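Local coordinates for LAS seventeen-binding protein 3 (Saccharomyces cerevisiae, PDB 1OOT) that interacts with LAS17 and probably binds actin filaments and phosphatidylinositol lipids, the chain here being its SH3 domain, at residues 10-15 / 20-25; 30-35 / 40-45. All blocks are in the same frame, centred on the assembly; numbering follows the deposited sequence.

Both contacts lie in one SH3 domain, in series along the chain. Contact 1 ties the two arms of the long loop between strands 5-8 and 27-30, the RT loop of SH3 domains. Contact 2 joins the n-Src side of the fold, residues 30-35, to strand 40-45. Their centres are about 14 Å apart, on opposite sides of the chain's centre. They still meet: F12 CZ lies 3.6 Å from W40 CZ3, and L20 CD2 packs on G43 C at 3.6 Å. In other SH3 domains the RT and n-Src loops border the groove for proline-rich peptides, and Y10, F12 and W40 probably line it here.

Contact 1: residues 10-15 / 20-25; sequences YSFAGE and LPFRKG
F12 and F22 form a single antiparallel bridge, a hydrogen-bonded pair, between segments that run 157° apart. F12 N donates to F22 O at 2.8 Å, and F22 N returns the bond to F12 O at 3.0 Å. A third bond lies further along: K24 N donates to S11 OG at 2.9 Å and is nearly straight (163°). The S11 hydroxyl therefore does the work of a backbone carbonyl at this end. The R23 side chain, bent at its second and third torsions, lays one face of its guanidinium against S11 OG, which sits off-centre toward the rim. R23 NE is poorly angled for a bond to it. These two arms make up the RT loop, which in SH3 domains runs out and back between the first two strands. With CG between the backbone N and the carbonyl carbon, chi1 (52°) swings the end of the F22 ring under F12 CB. The latter lies over one face, 3.8 Å from the F22 ring centroid, a CH-pi contact. Y10 O comes at the ring's edge, 3.4 Å from F22 CE1. The two phenyl rings themselves meet obliquely. F12 instead brings its edge to a buried carbonyl, CD2 lying 3.1 Å from L20 O, which has no hydrogen-bond partner in the model. G14 N lies 3.6 Å above the centre of one F12 ring face, without a hydrogen bond. P21 CB rests 3.5 Å from A13 O. The F22 ring meets that of F52 nearly at a right angle, and F12 also touches F52 and P53.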
loop_
_atom_site.group_PDB
_atom_site.type_symbol
_atom_site.label_atom_id
_atom_site.label_comp_id
_atom_site.label_asym_id
_atom_site.label_seq_id
_atom_site.Cartn_x
_atom_site.Cartn_y
_atom_site.Cartn_z
ATOM N N TYR A 10 9.679 -0.280 -0.730
ATOM C CA TYR A 10 10.138 -1.392 0.127
ATOM C C TYR A 10 8.983 -2.376 0.239
ATOM O O TYR A 10 7.802 -2.027 0.055
ATOM C CB TYR A 10 10.520 -0.851 1.535
ATOM C CG TYR A 10 11.916 -0.305 1.733
ATOM C CD1 TYR A 10 13.009 -0.812 1.079
ATOM C CD2 TYR A 10 12.132 0.729 2.628
ATOM C CE1 TYR A 10 14.260 -0.367 1.336
ATOM C CE2 TYR A 10 13.376 1.190 2.905
ATOM C CZ TYR A 10 14.480 0.685 2.213
ATOM O OH TYR A 10 15.778 1.087 2.499
ATOM N N SER A 11 9.367 -3.627 0.456
ATOM C CA SER A 11 8.399 -4.673 0.775
ATOM C C SER A 11 7.732 -4.477 2.119
ATOM O O SER A 11 8.286 -3.848 3.023
ATOM C CB SER A 11 9.024 -6.052 0.729
ATOM O OG SER A 11 9.676 -6.259 -0.508
ATOM N N PHE A 12 6.516 -4.979 2.242
ATOM C CA PHE A 12 5.793 -4.911 3.518
ATOM C C PHE A 12 5.216 -6.299 3.741
ATOM O O PHE A 12 4.405 -6.781 2.952
ATOM C CB PHE A 12 4.701 -3.864 3.384
ATOM C CG PHE A 12 3.794 -3.781 4.581
ATOM C CD1 PHE A 12 4.285 -3.666 5.901
ATOM C CD2 PHE A 12 2.440 -3.849 4.419
ATOM C CE1 PHE A 12 3.408 -3.586 7.003
ATOM C CE2 PHE A 12 1.581 -3.760 5.498
ATOM C CZ PHE A 12 2.047 -3.661 6.785
ATOM N N ALA A 13 5.589 -6.931 4.856
ATOM C CA ALA A 13 5.149 -8.298 5.110
ATOM C C ALA A 13 3.712 -8.369 5.479
ATOM O O ALA A 13 3.093 -9.382 5.280
ATOM C CB ALA A 13 5.994 -8.952 6.207
ATOM N N GLY A 14 3.158 -7.308 6.053
ATOM C CA GLY A 14 1.738 -7.259 6.310
ATOM C C GLY A 14 1.297 -8.449 7.161
ATOM O O GLY A 14 0.306 -9.118 6.833
ATOM N N GLU A 15 1.995 -8.639 8.273
ATOM C CA GLU A 15 1.727 -9.794 9.156
ATOM C C GLU A 15 0.425 -9.722 9.994
ATOM O O GLU A 15 -0.054 -10.766 10.457
ATOM C CB GLU A 15 2.929 -10.016 10.085
ATOM C CG GLU A 15 4.190 -10.466 9.332
ATOM C CD GLU A 15 5.463 -10.511 10.198
ATOM O OE1 GLU A 15 5.438 -10.084 11.397
ATOM O OE2 GLU A 15 6.518 -10.961 9.652
ATOM N N LEU A 20 -2.242 -5.152 4.106
ATOM C CA LEU A 20 -2.021 -5.533 2.716
ATOM C C LEU A 20 -0.520 -5.804 2.526
ATOM O O LEU A 20 0.257 -4.864 2.504
ATOM C CB LEU A 20 -2.382 -4.385 1.809
ATOM C CG LEU A 20 -2.089 -4.669 0.353
ATOM C CD1 LEU A 20 -2.990 -5.757 -0.163
ATOM C CD2 LEU A 20 -2.172 -3.385 -0.513
ATOM N N PRO A 21 -0.083 -7.069 2.394
ATOM C CA PRO A 21 1.316 -7.349 2.081
ATOM C C PRO A 21 1.634 -7.015 0.608
ATOM O O PRO A 21 0.737 -7.026 -0.245
ATOM C CB PRO A 21 1.450 -8.866 2.285
ATOM C CG PRO A 21 0.092 -9.395 2.218
ATOM C CD PRO A 21 -0.895 -8.301 2.424
ATOM N N PHE A 22 2.892 -6.667 0.358
ATOM C CA PHE A 22 3.371 -6.490 -0.986
ATOM C C PHE A 22 4.898 -6.549 -1.012
ATOM O O PHE A 22 5.582 -6.456 -0.004
ATOM C CB PHE A 22 2.834 -5.160 -1.585
ATOM C CG PHE A 22 3.048 -3.946 -0.775
ATOM C CD1 PHE A 22 4.272 -3.379 -0.656
ATOM C CD2 PHE A 22 2.000 -3.428 -0.029
ATOM C CE1 PHE A 22 4.457 -2.224 0.092
ATOM C CE2 PHE A 22 2.173 -2.234 0.667
ATOM C CZ PHE A 22 3.419 -1.676 0.752
ATOM N N ARG A 23 5.432 -6.658 -2.228
ATOM C CA ARG A 23 6.855 -6.688 -2.419
ATOM C C ARG A 23 7.296 -5.425 -3.090
ATOM O O ARG A 23 6.547 -4.818 -3.866
ATOM C CB ARG A 23 7.250 -7.889 -3.285
ATOM C CG ARG A 23 7.009 -9.200 -2.589
ATOM C CD ARG A 23 7.887 -9.448 -1.298
ATOM N NE ARG A 23 9.320 -9.415 -1.649
ATOM C CZ ARG A 23 10.322 -9.676 -0.822
ATOM N NH1 ARG A 23 10.089 -9.961 0.465
ATOM N NH2 ARG A 23 11.577 -9.634 -1.286
ATOM N N LYS A 24 8.533 -5.055 -2.827
ATOM C CA LYS A 24 9.163 -3.950 -3.490
ATOM C C LYS A 24 8.946 -4.088 -4.982
ATOM O O LYS A 24 9.178 -5.125 -5.561
ATOM C CB LYS A 24 10.665 -3.928 -3.174
ATOM C CG LYS A 24 11.465 -2.883 -3.922
ATOM C CD LYS A 24 12.932 -2.842 -3.445
ATOM C CE LYS A 24 13.690 -1.943 -4.435
ATOM N NZ LYS A 24 15.143 -1.994 -4.372
ATOM N N GLY A 25 8.528 -2.987 -5.579
ATOM C CA GLY A 25 8.258 -2.926 -7.009
ATOM C C GLY A 25 6.815 -3.162 -7.407
ATOM O O GLY A 25 6.411 -2.832 -8.544
#

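Contact 2: residues 30-35 / 40-45; sequences ILKKSD and WWTGRV
Residues 30-34 run antiparallel to strand 40-45, with I30 opposite G43 as a non-hydrogen-bonded pair and K32 opposite T42 as a hydrogen-bonded one, and the register slips by one between them because L31 and K32 both face T42 in a classic beta bulge. T42 O accepts from L31 N at 2.8 Å and from K32 N at 3.2 Å, both reaching it from the same face of its plane. W41 makes the largest share of the contact. Its indole lies along the chain of K33, which points the same way. K33 CB sits over the centre of one face, 3.7 Å from the centroid of the six-membered ring, as a CH-pi contact. With CG between the backbone N and the carbonyl carbon, chi1 (57°) places the K33 chain over the indole. Bends at the third and fourth torsions then bring CE to W41 CH2 at 3.6 Å and NZ to S34 O. K33 NZ donates a hydrogen bond to S34 O, the next residue's carbonyl. At the ring's edge W41 NE1 donates to S34 OG at 3.0 Å, with the hydroxyl near the indole plane. S34 OG is also hydrogen-bonded to D39 OD2 and S36 N, which ties the indole to the n-Src loop. Replacing W41 with an alanine would probably leave S34 OG without its indole donor and open a gap beneath K33. At the other end L31 CD2 lies over one face of the R44 guanidinium, 3.7 Å from NH1. The buried indole N-H thus has S34 OG as a partner and a weak bond to S36 O, while the lysine offers its methylenes to the ring and carries its charge, probably eased by S34 O, past the rim.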
loop_
_atom_site.group_PDB
_atom_site.type_symbol
_atom_site.label_atom_id
_atom_site.label_comp_id
_atom_site.label_asym_id
_atom_site.label_seq_id
_atom_site.Cartn_x
_atom_site.Cartn_y
_atom_site.Cartn_z
ATOM N N ILE A 30 -4.674 2.289 -5.077
ATOM C CA ILE A 30 -5.053 3.009 -3.864
ATOM C C ILE A 30 -6.581 3.113 -3.846
ATOM O O ILE A 30 -7.231 3.551 -4.806
ATOM C CB ILE A 30 -4.419 4.402 -3.842
ATOM C CG1 ILE A 30 -2.898 4.343 -3.892
ATOM C CG2 ILE A 30 -4.900 5.200 -2.621
ATOM C CD1 ILE A 30 -2.185 3.540 -2.817
ATOM N N LEU A 31 -7.160 2.654 -2.754
ATOM C CA LEU A 31 -8.594 2.740 -2.535
ATOM C C LEU A 31 -8.989 3.849 -1.567
ATOM O O LEU A 31 -10.089 4.378 -1.666
ATOM C CB LEU A 31 -9.067 1.425 -2.003
ATOM C CG LEU A 31 -8.802 0.192 -2.865
ATOM C CD1 LEU A 31 -9.120 -1.096 -2.172
ATOM C CD2 LEU A 31 -9.488 0.297 -4.255
ATOM N N LYS A 32 -8.080 4.216 -0.668
ATOM C CA LYS A 32 -8.309 5.346 0.233
ATOM C C LYS A 32 -6.979 5.909 0.609
ATOM O O LYS A 32 -6.053 5.160 0.998
ATOM C CB LYS A 32 -9.032 4.807 1.508
ATOM C CG LYS A 32 -9.223 5.819 2.649
ATOM C CD LYS A 32 -10.092 6.950 2.337
ATOM C CE LYS A 32 -10.285 7.969 3.583
ATOM N NZ LYS A 32 -8.971 8.707 4.153
ATOM N N LYS A 33 -6.850 7.230 0.506
ATOM C CA LYS A 33 -5.659 7.886 0.980
ATOM C C LYS A 33 -6.031 9.011 1.927
ATOM O O LYS A 33 -7.168 9.482 1.911
ATOM C CB LYS A 33 -4.756 8.346 -0.140
ATOM C CG LYS A 33 -5.373 9.242 -1.115
ATOM C CD LYS A 33 -4.349 9.655 -2.191
ATOM C CE LYS A 33 -3.196 10.496 -1.650
ATOM N NZ LYS A 33 -3.609 11.830 -0.983
ATOM N N SER A 34 -5.066 9.438 2.716
ATOM C CA SER A 34 -5.216 10.592 3.591
ATOM C C SER A 34 -4.317 11.677 3.123
ATOM O O SER A 34 -3.672 11.538 2.088
ATOM C CB SER A 34 -4.758 10.180 4.960
ATOM O OG SER A 34 -3.344 10.083 4.988
ATOM N N ASP A 35 -4.275 12.796 3.867
ATOM C CA ASP A 35 -3.437 13.946 3.557
ATOM C C ASP A 35 -1.988 13.826 3.991
ATOM O O ASP A 35 -1.210 14.738 3.765
ATOM C CB ASP A 35 -4.018 15.237 4.122
ATOM C CG ASP A 35 -5.391 15.504 3.604
ATOM O OD1 ASP A 35 -5.646 15.221 2.410
ATOM O OD2 ASP A 35 -6.299 15.939 4.329
ATOM N N TRP A 40 -1.596 5.203 7.356
ATOM C CA TRP A 40 -1.827 3.955 6.706
ATOM C C TRP A 40 -2.927 4.229 5.699
ATOM O O TRP A 40 -3.903 4.896 6.010
ATOM C CB TRP A 40 -2.176 2.920 7.759
ATOM C CG TRP A 40 -0.970 2.487 8.524
ATOM C CD1 TRP A 40 -0.169 3.268 9.284
ATOM C CD2 TRP A 40 -0.431 1.180 8.593
ATOM N NE1 TRP A 40 0.849 2.526 9.825
ATOM C CE2 TRP A 40 0.724 1.237 9.388
ATOM C CE3 TRP A 40 -0.771 -0.033 8.021
ATOM C CZ2 TRP A 40 1.473 0.109 9.711
ATOM C CZ3 TRP A 40 -0.012 -1.134 8.314
ATOM C CH2 TRP A 40 1.124 -1.048 9.129
ATOM N N TRP A 41 -2.677 3.820 4.453
ATOM C CA TRP A 41 -3.607 3.949 3.363
ATOM C C TRP A 41 -4.194 2.578 3.061
ATOM O O TRP A 41 -3.744 1.572 3.600
ATOM C CB TRP A 41 -2.909 4.547 2.125
ATOM C CG TRP A 41 -2.504 5.981 2.284
ATOM C CD1 TRP A 41 -2.724 6.822 3.337
ATOM C CD2 TRP A 41 -1.833 6.754 1.300
ATOM N NE1 TRP A 41 -2.211 8.063 3.061
ATOM C CE2 TRP A 41 -1.639 8.045 1.821
ATOM C CE3 TRP A 41 -1.328 6.453 0.024
ATOM C CZ2 TRP A 41 -1.010 9.043 1.104
ATOM C CZ3 TRP A 41 -0.645 7.447 -0.664
ATOM C CH2 TRP A 41 -0.498 8.718 -0.124
ATOM N N THR A 42 -5.250 2.574 2.253
ATOM C CA THR A 42 -5.961 1.361 1.888
ATOM C C THR A 42 -5.747 1.073 0.430
ATOM O O THR A 42 -5.835 1.971 -0.398
ATOM C CB THR A 42 -7.443 1.458 2.137
ATOM O OG1 THR A 42 -7.686 1.936 3.478
ATOM C CG2 THR A 42 -8.150 0.109 2.041
ATOM N N GLY A 43 -5.438 -0.172 0.118
ATOM C CA GLY A 43 -5.148 -0.542 -1.263
ATOM C C GLY A 43 -5.366 -2.001 -1.571
ATOM O O GLY A 43 -5.850 -2.740 -0.731
ATOM N N ARG A 44 -5.019 -2.382 -2.809
ATOM C CA ARG A 44 -5.107 -3.769 -3.186
ATOM C C ARG A 44 -4.029 -4.081 -4.191
ATOM O O ARG A 44 -3.617 -3.205 -4.990
ATOM C CB ARG A 44 -6.463 -4.064 -3.787
ATOM C CG ARG A 44 -6.808 -3.290 -5.029
ATOM C CD ARG A 44 -8.250 -3.542 -5.487
ATOM N NE ARG A 44 -8.460 -2.968 -6.812
ATOM C CZ ARG A 44 -9.579 -2.444 -7.270
ATOM N NH1 ARG A 44 -10.644 -2.395 -6.518
ATOM N NH2 ARG A 44 -9.606 -1.968 -8.527
ATOM N N VAL A 45 -3.570 -5.335 -4.118
ATOM C CA VAL A 45 -2.642 -5.894 -5.098
ATOM C C VAL A 45 -2.586 -7.372 -4.838
ATOM O O VAL A 45 -2.785 -7.827 -3.736
ATOM C CB VAL A 45 -1.248 -5.210 -5.024
ATOM C CG1 VAL A 45 -0.500 -5.521 -3.713
ATOM C CG2 VAL A 45 -0.363 -5.609 -6.216
#